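Local structure of ribonucleoside-diphosphate reductase, alpha chain (Actinobacillus ureae ATCC 25976, 6DQX) at residues Q389-R394 and R406-L411; S521-V526 and Y552-S557. The protein probably reduces ribonucleoside diphosphates to their deoxy forms, as the catalytic alpha subunit of a class Id ribonucleotide reductase. One frame throughout, in Å; residues are numbered along the deposited sequence.

Contact 1 comes first along the chain and is complete before contact 2 begins. It holds a loop to the end of helix 367-395, and its centre lies about 22 Å from the centre of the chain. Contact 2 pairs two neighbouring strands of the barrel domain, strand 524-525 and the end of strand 549-554, in a mixed sheet. The two contact centres are about 36 Å apart on opposite sides of the chain's centre, and their nearest atoms stay about 13 Å from each other. The link between them is therefore indirect: the backbone N of L411 donates to the carboxylate of D517, four residues before 521-526.

Contact 1. Residues Q389-R394 and R406-L411; sequences QELAKR and RRNTTL. With EDO (1,2-ethanediol), chain F.
R407 lays the start of its side chain against L391 on the last turns of helix 367-395, its CB 3.7 Å from L391 CB and its CG almost as close. With CG anti to the backbone N (chi1 -179°) and a bend at chi2 (79°), the chain runs past the L391 backbone, R407 CD lying 3.9 Å from L391 O, and carries the guanidinium beyond the helix. There R407 NH2 gives a fairly straight bond of 3.0 Å to O2 of an ethanediol, probably from the crystallisation liquor, which sits at the edge of the guanidinium and in its plane. R407 NE pairs with D317 of helix 308-327 and NH1 with the carbonyl of G396, fixing the rotation of the group.

R406 meets the helix through its backbone and CB: A392 CB packs 3.5 Å from R406 C, and R406 CB faces Q389 N at 4.1 Å. Its extended chain runs forward alongside its own loop, where R406 NH2 reaches T409 O at 2.9 Å, nearly in the guanidinium plane, beside a weak bond from R406 NE to N408 O.

Across the two segments the contact is thus one of aliphatic carbon and backbone, while both arginines spend their charged ends elsewhere. R406 braces the loop from within, and R407 joins it to helix 308-327 through D317, whose carboxylate probably offsets the nearby positive charge of R344.

Contact 2. Residues S521-V526 and Y552-S557; sequences SINIMV and YQYSMS
N523 and Y552 lie side by side and point the same way, the asparagine amide turned 58° from the tyrosine ring. N523 OD1 accepts the Y552 backbone N-H at 2.9 Å, in the carbonyl plane. The same N523 OD1 comes within 3.3 Å of Y552 CB, and it lies at the edge of the Y552 ring, near its plane. The other end of the amide is held by E432 through ND2, so both ends of this buried group are engaged. The Y554 side chain crosses N523 at a slant, its CE2 3.7 Å from N523 CG, and one face of its ring carries Y552 CB near the rim.

The backbones pair in parallel through three hydrogen bonds. I524 N binds Y552 O at 3.2 Å, I524 O takes Y554 N at 2.8 Å, and V526 N returns to Y554 O, so I524 is gripped through both its N and its O. M525 shares a sheet face with Y554, its CG packing against Y554 CB. Next to it M556, bent at chi3 (96°), brings CE to 4.1 Å from M525 CG. On the other face, that of I524 and Q553, Q553 CG touches I524 CG1 at 4.2 Å; Q553 CG also meets V526 CG2.

This is the strand pairing of a beta-alpha-beta crossover, strand 524-525, helix 532-544 and strand 549-554. The connecting helix covers the face of I524 and Q553, with L535 against Q553 and V526 and with Y539 bonded to Q553 OE1, while I524 also touches helix 502-513. Strand 549-554 continues the sheet by pairing antiparallel with strand 247-249.

Contact 1. Residues Q389-R394 and R406-L411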
ATOM      1  N   GLN A 389      23.006  31.050  13.194  1.00 14.62           N
ATOM      2  CA  GLN A 389      22.674  32.432  13.620  1.00 16.43           C
ATOM      3  C   GLN A 389      22.899  33.464  12.514  1.00 16.73           C
ATOM      4  O   GLN A 389      22.043  34.307  12.289  1.00 19.37           O
ATOM      5  CB  GLN A 389      23.461  32.808  14.890  1.00 17.34           C
ATOM      6  CG  GLN A 389      23.034  32.021  16.133  1.00 18.05           C
ATOM      7  CD  GLN A 389      24.027  32.104  17.280  1.00 19.09           C
ATOM      8  OE1 GLN A 389      25.166  32.497  17.104  1.00 21.67           O
ATOM      9  NE2 GLN A 389      23.595  31.712  18.450  1.00 22.10           N
ATOM     10  N   GLU A 390      24.031  33.389  11.808  1.00 17.35           N
ATOM     11  CA  GLU A 390      24.329  34.272  10.668  1.00 17.78           C
ATOM     12  C   GLU A 390      23.326  34.078   9.524  1.00 16.95           C
ATOM     13  O   GLU A 390      22.869  35.052   8.895  1.00 15.77           O
ATOM     14  CB  GLU A 390      25.730  34.015  10.097  1.00 19.59           C
ATOM     15  CG  GLU A 390      26.872  34.297  11.062  1.00 21.31           C
ATOM     16  CD  GLU A 390      28.206  33.673  10.669  1.00 23.84           C
ATOM     17  OE1 GLU A 390      28.334  32.942   9.638  1.00 26.99           O
ATOM     18  OE2 GLU A 390      29.162  33.923  11.423  1.00 26.81           O
ATOM     19  N   LEU A 391      22.990  32.816   9.262  1.00 15.28           N
ATOM     20  CA  LEU A 391      21.978  32.511   8.263  1.00 15.23           C
ATOM     21  C   LEU A 391      20.610  33.128   8.565  1.00 15.02           C
ATOM     22  O   LEU A 391      19.905  33.527   7.640  1.00 14.96           O
ATOM     23  CB  LEU A 391      21.827  30.999   8.083  1.00 15.25           C
ATOM     24  CG  LEU A 391      22.955  30.274   7.364  1.00 15.93           C
ATOM     25  CD1 LEU A 391      22.889  28.757   7.641  1.00 16.21           C
ATOM     26  CD2 LEU A 391      22.932  30.557   5.860  1.00 16.66           C
ATOM     27  N   ALA A 392      20.201  33.163   9.839  1.00 14.64           N
ATOM     28  CA  ALA A 392      18.938  33.798  10.197  1.00 15.49           C
ATOM     29  C   ALA A 392      18.985  35.326   9.972  1.00 17.05           C
ATOM     30  O   ALA A 392      17.995  35.920   9.541  1.00 17.25           O
ATOM     31  CB  ALA A 392      18.574  33.489  11.633  1.00 15.48           C
ATOM     32  N   LYS A 393      20.127  35.937  10.256  1.00 20.02           N
ATOM     33  CA  LYS A 393      20.325  37.369   9.980  1.00 22.75           C
ATOM     34  C   LYS A 393      20.231  37.661   8.497  1.00 23.04           C
ATOM     35  O   LYS A 393      19.662  38.672   8.115  1.00 22.77           O
ATOM     36  CB  LYS A 393      21.675  37.866  10.489  1.00 26.30           C
ATOM     37  CG  LYS A 393      21.778  37.902  11.988  1.00 31.71           C
ATOM     38  CD  LYS A 393      23.014  38.663  12.466  1.00 36.17           C
ATOM     39  CE  LYS A 393      22.947  38.898  13.970  1.00 38.43           C
ATOM     40  NZ  LYS A 393      22.700  37.636  14.733  1.00 40.74           N
ATOM     41  N   ARG A 394      20.801  36.790   7.669  1.00 22.06           N
ATOM     42  CA  ARG A 394      20.792  36.982   6.219  1.00 23.50           C
ATOM     43  C   ARG A 394      19.433  36.661   5.575  1.00 22.57           C
ATOM     44  O   ARG A 394      18.950  37.426   4.732  1.00 23.17           O
ATOM     45  CB  ARG A 394      21.894  36.162   5.552  1.00 25.88           C
ATOM     46  CG  ARG A 394      22.094  36.514   4.079  1.00 30.33           C
ATOM     47  CD  ARG A 394      23.421  36.010   3.516  1.00 34.48           C
ATOM     48  NE  ARG A 394      24.098  37.038   2.704  1.00 38.72           N
ATOM     49  CZ  ARG A 394      25.385  37.401   2.812  1.00 40.93           C
ATOM     50  NH1 ARG A 394      25.860  38.350   2.009  1.00 45.87           N
ATOM     51  NH2 ARG A 394      26.222  36.826   3.684  1.00 40.96           N
ATOM     52  N   ARG A 406      18.086  31.692  15.241  1.00 14.47           N
ATOM     53  CA  ARG A 406      18.805  30.909  14.249  1.00 13.12           C
ATOM     54  C   ARG A 406      17.860  30.431  13.160  1.00 12.85           C
ATOM     55  O   ARG A 406      16.639  30.561  13.288  1.00 12.88           O
ATOM     56  CB  ARG A 406      19.542  29.740  14.895  1.00 12.90           C
ATOM     57  CG  ARG A 406      18.650  28.697  15.549  1.00 12.58           C
ATOM     58  CD  ARG A 406      19.497  27.527  16.043  1.00 12.81           C
ATOM     59  NE  ARG A 406      18.618  26.476  16.553  1.00 13.37           N
ATOM     60  CZ  ARG A 406      17.934  26.501  17.700  1.00 13.86           C
ATOM     61  NH1 ARG A 406      18.026  27.520  18.558  1.00 15.04           N
ATOM     62  NH2 ARG A 406      17.146  25.470  18.022  1.00 14.15           N
ATOM     63  N   ARG A 407      18.474  29.909  12.105  1.00 12.13           N
ATOM     64  CA  ARG A 407      17.802  29.494  10.873  1.00 12.62           C
ATOM     65  C   ARG A 407      17.272  28.039  10.919  1.00 12.63           C
ATOM     66  O   ARG A 407      16.318  27.702  10.191  1.00 12.48           O
ATOM     67  CB  ARG A 407      18.832  29.627   9.744  1.00 13.53           C
ATOM     68  CG  ARG A 407      18.398  29.272   8.332  1.00 15.03           C
ATOM     69  CD  ARG A 407      17.609  30.373   7.700  1.00 15.08           C
ATOM     70  NE  ARG A 407      17.466  30.159   6.260  1.00 15.35           N
ATOM     71  CZ  ARG A 407      16.470  30.636   5.529  1.00 16.29           C
ATOM     72  NH1 ARG A 407      15.516  31.373   6.085  1.00 18.08           N
ATOM     73  NH2 ARG A 407      16.419  30.367   4.232  1.00 17.13           N
ATOM     74  N   ASN A 408      17.936  27.190  11.708  1.00 12.02           N
ATOM     75  CA  ASN A 408      17.782  25.727  11.684  1.00 11.84           C
ATOM     76  C   ASN A 408      17.522  25.185  13.071  1.00 11.85           C
ATOM     77  O   ASN A 408      18.232  25.520  14.011  1.00 12.11           O
ATOM     78  CB  ASN A 408      19.063  25.127  11.169  1.00 11.70           C
ATOM     79  CG  ASN A 408      19.525  25.798   9.900  1.00 11.62           C
ATOM     80  OD1 ASN A 408      20.446  26.631   9.923  1.00 11.76           O
ATOM     81  ND2 ASN A 408      18.839  25.507   8.787  1.00 10.63           N
ATOM     82  N   THR A 409      16.496  24.340  13.217  1.00 12.07           N
ATOM     83  CA  THR A 409      16.111  23.873  14.550  1.00 11.82           C
ATOM     84  C   THR A 409      17.193  22.999  15.161  1.00 11.92           C
ATOM     85  O   THR A 409      17.472  23.084  16.378  1.00 11.67           O
ATOM     86  CB  THR A 409      14.774  23.108  14.564  1.00 12.00           C
ATOM     87  OG1 THR A 409      14.833  22.044  13.616  1.00 11.72           O
ATOM     88  CG2 THR A 409      13.617  24.037  14.271  1.00 12.27           C
ATOM     89  N   THR A 410      17.812  22.190  14.296  1.00 11.61           N
ATOM     90  CA  THR A 410      18.937  21.350  14.633  1.00 11.98           C
ATOM     91  C   THR A 410      20.032  21.532  13.588  1.00 11.77           C
ATOM     92  O   THR A 410      19.755  21.855  12.432  1.00 11.83           O
ATOM     93  CB  THR A 410      18.537  19.844  14.673  1.00 12.55           C
ATOM     94  OG1 THR A 410      18.156  19.410  13.354  1.00 13.57           O
ATOM     95  CG2 THR A 410      17.405  19.647  15.681  1.00 12.94           C
ATOM     96  N   LEU A 411      21.270  21.311  14.007  1.00 11.95           N
ATOM     97  CA  LEU A 411      22.452  21.446  13.185  1.00 12.77           C
ATOM     98  C   LEU A 411      23.264  20.158  12.989  1.00 11.91           C
ATOM     99  O   LEU A 411      23.869  20.002  11.916  1.00 11.74           O
ATOM    100  CB  LEU A 411      23.384  22.510  13.781  1.00 13.80           C
ATOM    101  CG  LEU A 411      23.042  23.984  13.495  1.00 16.55           C
ATOM    102  CD1 LEU A 411      22.938  24.229  11.982  1.00 17.04           C
ATOM    103  CD2 LEU A 411      21.787  24.427  14.202  1.00 18.25           C
TER
HETATM  104  C1  EDO F 605      19.109  30.385   0.557  1.00 32.66           C
HETATM  105  O1  EDO F 605      18.610  29.230  -0.133  1.00 35.43           O
HETATM  106  C2  EDO F 605      19.586  30.046   1.959  1.00 31.42           C
HETATM  107  O2  EDO F 605      18.639  29.233   2.641  1.00 29.62           O

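Contact 2. Residues S521-V526 and Y552-S557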
ATOM      1  N   SER A 521      24.432   7.398  15.169  1.00 11.99           N
ATOM      2  CA  SER A 521      24.291   5.976  14.789  1.00 12.73           C
ATOM      3  C   SER A 521      25.438   5.195  15.362  1.00 12.76           C
ATOM      4  O   SER A 521      26.556   5.292  14.864  1.00 13.31           O
ATOM      5  CB  SER A 521      24.271   5.805  13.264  1.00 13.94           C
ATOM      6  OG  SER A 521      23.305   6.673  12.730  1.00 15.95           O
ATOM      7  N   ILE A 522      25.163   4.453  16.416  1.00 12.76           N
ATOM      8  CA  ILE A 522      26.176   3.767  17.156  1.00 12.82           C
ATOM      9  C   ILE A 522      25.966   2.264  17.036  1.00 12.98           C
ATOM     10  O   ILE A 522      25.006   1.704  17.597  1.00 12.30           O
ATOM     11  CB  ILE A 522      26.191   4.219  18.622  1.00 12.76           C
ATOM     12  CG1 ILE A 522      26.503   5.722  18.688  1.00 12.38           C
ATOM     13  CG2 ILE A 522      27.135   3.341  19.458  1.00 12.46           C
ATOM     14  CD1 ILE A 522      27.920   6.143  18.274  1.00 12.88           C
ATOM     15  N   ASN A 523      26.906   1.657  16.339  1.00 14.26           N
ATOM     16  CA  ASN A 523      27.039   0.191  16.248  1.00 16.40           C
ATOM     17  C   ASN A 523      27.983  -0.320  17.323  1.00 17.45           C
ATOM     18  O   ASN A 523      28.876   0.391  17.765  1.00 17.24           O
ATOM     19  CB  ASN A 523      27.592  -0.203  14.870  1.00 16.97           C
ATOM     20  CG  ASN A 523      26.625   0.104  13.732  1.00 17.39           C
ATOM     21  OD1 ASN A 523      25.434  -0.127  13.866  1.00 17.40           O
ATOM     22  ND2 ASN A 523      27.145   0.608  12.607  1.00 16.63           N
ATOM     23  N   ILE A 524      27.787  -1.569  17.734  1.00 18.94           N
ATOM     24  CA  ILE A 524      28.753  -2.246  18.602  1.00 20.59           C
ATOM     25  C   ILE A 524      29.015  -3.620  17.987  1.00 22.09           C
ATOM     26  O   ILE A 524      28.232  -4.099  17.152  1.00 21.64           O
ATOM     27  CB  ILE A 524      28.275  -2.388  20.065  1.00 21.60           C
ATOM     28  CG1 ILE A 524      26.985  -3.198  20.178  1.00 22.88           C
ATOM     29  CG2 ILE A 524      28.071  -1.021  20.715  1.00 22.44           C
ATOM     30  CD1 ILE A 524      26.643  -3.570  21.609  1.00 23.49           C
ATOM     31  N   MET A 525      30.115  -4.227  18.408  1.00 23.31           N
ATOM     32  CA  MET A 525      30.534  -5.521  17.907  1.00 26.84           C
ATOM     33  C   MET A 525      30.841  -6.396  19.100  1.00 27.53           C
ATOM     34  O   MET A 525      31.665  -6.028  19.955  1.00 25.64           O
ATOM     35  CB  MET A 525      31.749  -5.375  17.009  1.00 30.30           C
ATOM     36  CG  MET A 525      32.022  -6.619  16.181  1.00 36.70           C
ATOM     37  SD  MET A 525      33.371  -6.367  15.027  1.00 46.35           S
ATOM     38  CE  MET A 525      32.544  -5.639  13.607  1.00 42.52           C
ATOM     39  N   VAL A 526      30.195  -7.558  19.139  1.00 28.01           N
ATOM     40  CA  VAL A 526      30.158  -8.401  20.321  1.00 30.94           C
ATOM     41  C   VAL A 526      30.411  -9.861  19.903  1.00 35.69           C
ATOM     42  O   VAL A 526      29.826 -10.348  18.929  1.00 35.14           O
ATOM     43  CB  VAL A 526      28.799  -8.255  21.032  1.00 32.82           C
ATOM     44  CG1 VAL A 526      28.713  -9.142  22.267  1.00 34.49           C
ATOM     45  CG2 VAL A 526      28.554  -6.794  21.418  1.00 33.02           C
ATOM     46  N   TYR A 552      23.009  -1.180  15.093  1.00 17.67           N
ATOM     47  CA  TYR A 552      23.198  -2.643  14.959  1.00 20.05           C
ATOM     48  C   TYR A 552      24.112  -3.233  16.022  1.00 19.99           C
ATOM     49  O   TYR A 552      25.094  -2.611  16.419  1.00 19.81           O
ATOM     50  CB  TYR A 552      23.876  -2.995  13.619  1.00 24.09           C
ATOM     51  CG  TYR A 552      22.966  -3.090  12.446  1.00 29.69           C
ATOM     52  CD1 TYR A 552      22.355  -4.311  12.110  1.00 31.90           C
ATOM     53  CD2 TYR A 552      22.720  -1.966  11.633  1.00 33.42           C
ATOM     54  CE1 TYR A 552      21.514  -4.405  11.003  1.00 35.30           C
ATOM     55  CE2 TYR A 552      21.867  -2.042  10.527  1.00 34.08           C
ATOM     56  CZ  TYR A 552      21.262  -3.256  10.217  1.00 37.41           C
ATOM     57  OH  TYR A 552      20.421  -3.330   9.123  1.00 40.47           O
ATOM     58  N   GLN A 553      23.825  -4.470  16.426  1.00 20.66           N
ATOM     59  CA  GLN A 553      24.770  -5.252  17.197  1.00 20.40           C
ATOM     60  C   GLN A 553      25.345  -6.233  16.214  1.00 22.22           C
ATOM     61  O   GLN A 553      24.627  -7.131  15.746  1.00 21.81           O
ATOM     62  CB  GLN A 553      24.074  -5.962  18.348  1.00 21.24           C
ATOM     63  CG  GLN A 553      24.998  -6.766  19.251  1.00 21.12           C
ATOM     64  CD  GLN A 553      24.241  -7.615  20.237  1.00 21.79           C
ATOM     65  OE1 GLN A 553      23.372  -7.125  20.975  1.00 21.88           O
ATOM     66  NE2 GLN A 553      24.590  -8.901  20.291  1.00 23.56           N
ATOM     67  N   TYR A 554      26.597  -6.002  15.833  1.00 23.10           N
ATOM     68  CA  TYR A 554      27.314  -6.901  14.949  1.00 26.32           C
ATOM     69  C   TYR A 554      27.899  -8.052  15.738  1.00 27.86           C
ATOM     70  O   TYR A 554      28.102  -7.969  16.955  1.00 25.72           O
ATOM     71  CB  TYR A 554      28.421  -6.174  14.194  1.00 28.37           C
ATOM     72  CG  TYR A 554      27.927  -5.185  13.175  1.00 33.12           C
ATOM     73  CD1 TYR A 554      27.002  -5.571  12.198  1.00 37.40           C
ATOM     74  CD2 TYR A 554      28.397  -3.860  13.154  1.00 35.54           C
ATOM     75  CE1 TYR A 554      26.541  -4.672  11.250  1.00 38.29           C
ATOM     76  CE2 TYR A 554      27.947  -2.956  12.191  1.00 38.38           C
ATOM     77  CZ  TYR A 554      27.011  -3.370  11.249  1.00 40.53           C
ATOM     78  OH  TYR A 554      26.532  -2.507  10.287  1.00 44.42           O
ATOM     79  N   SER A 555      28.161  -9.131  15.025  1.00 31.96           N
ATOM     80  CA  SER A 555      28.813 -10.300  15.582  1.00 36.98           C
ATOM     81  C   SER A 555      30.223 -10.401  15.003  1.00 40.55           C
ATOM     82  O   SER A 555      30.611  -9.598  14.158  1.00 43.28           O
ATOM     83  CB  SER A 555      28.006 -11.544  15.237  1.00 37.71           C
ATOM     84  OG  SER A 555      28.580 -12.672  15.862  1.00 41.50           O
ATOM     85  N   MET A 556      30.989 -11.372  15.492  1.00 45.30           N
ATOM     86  CA  MET A 556      32.296 -11.752  14.918  1.00 49.26           C
ATOM     87  C   MET A 556      32.370 -13.286  14.889  1.00 52.66           C
ATOM     88  O   MET A 556      31.455 -13.951  15.393  1.00 49.30           O
ATOM     89  CB  MET A 556      33.454 -11.149  15.738  1.00 51.04           C
ATOM     90  CG  MET A 556      33.344 -11.370  17.243  1.00 52.05           C
ATOM     91  SD  MET A 556      34.669 -10.679  18.256  1.00 53.02           S
ATOM     92  CE  MET A 556      33.944  -9.118  18.748  1.00 53.46           C
ATOM     93  N   SER A 557      33.436 -13.840  14.296  1.00 57.08           N
ATOM     94  CA  SER A 557      33.661 -15.308  14.256  1.00 59.18           C
ATOM     95  C   SER A 557      34.269 -15.823  15.565  1.00 62.61           C
ATOM     96  O   SER A 557      35.042 -15.110  16.207  1.00 61.65           O
ATOM     97  CB  SER A 557      34.577 -15.676  13.092  1.00 60.32           C
ATOM     98  OG  SER A 557      34.128 -15.059  11.902  1.00 61.76           O
TER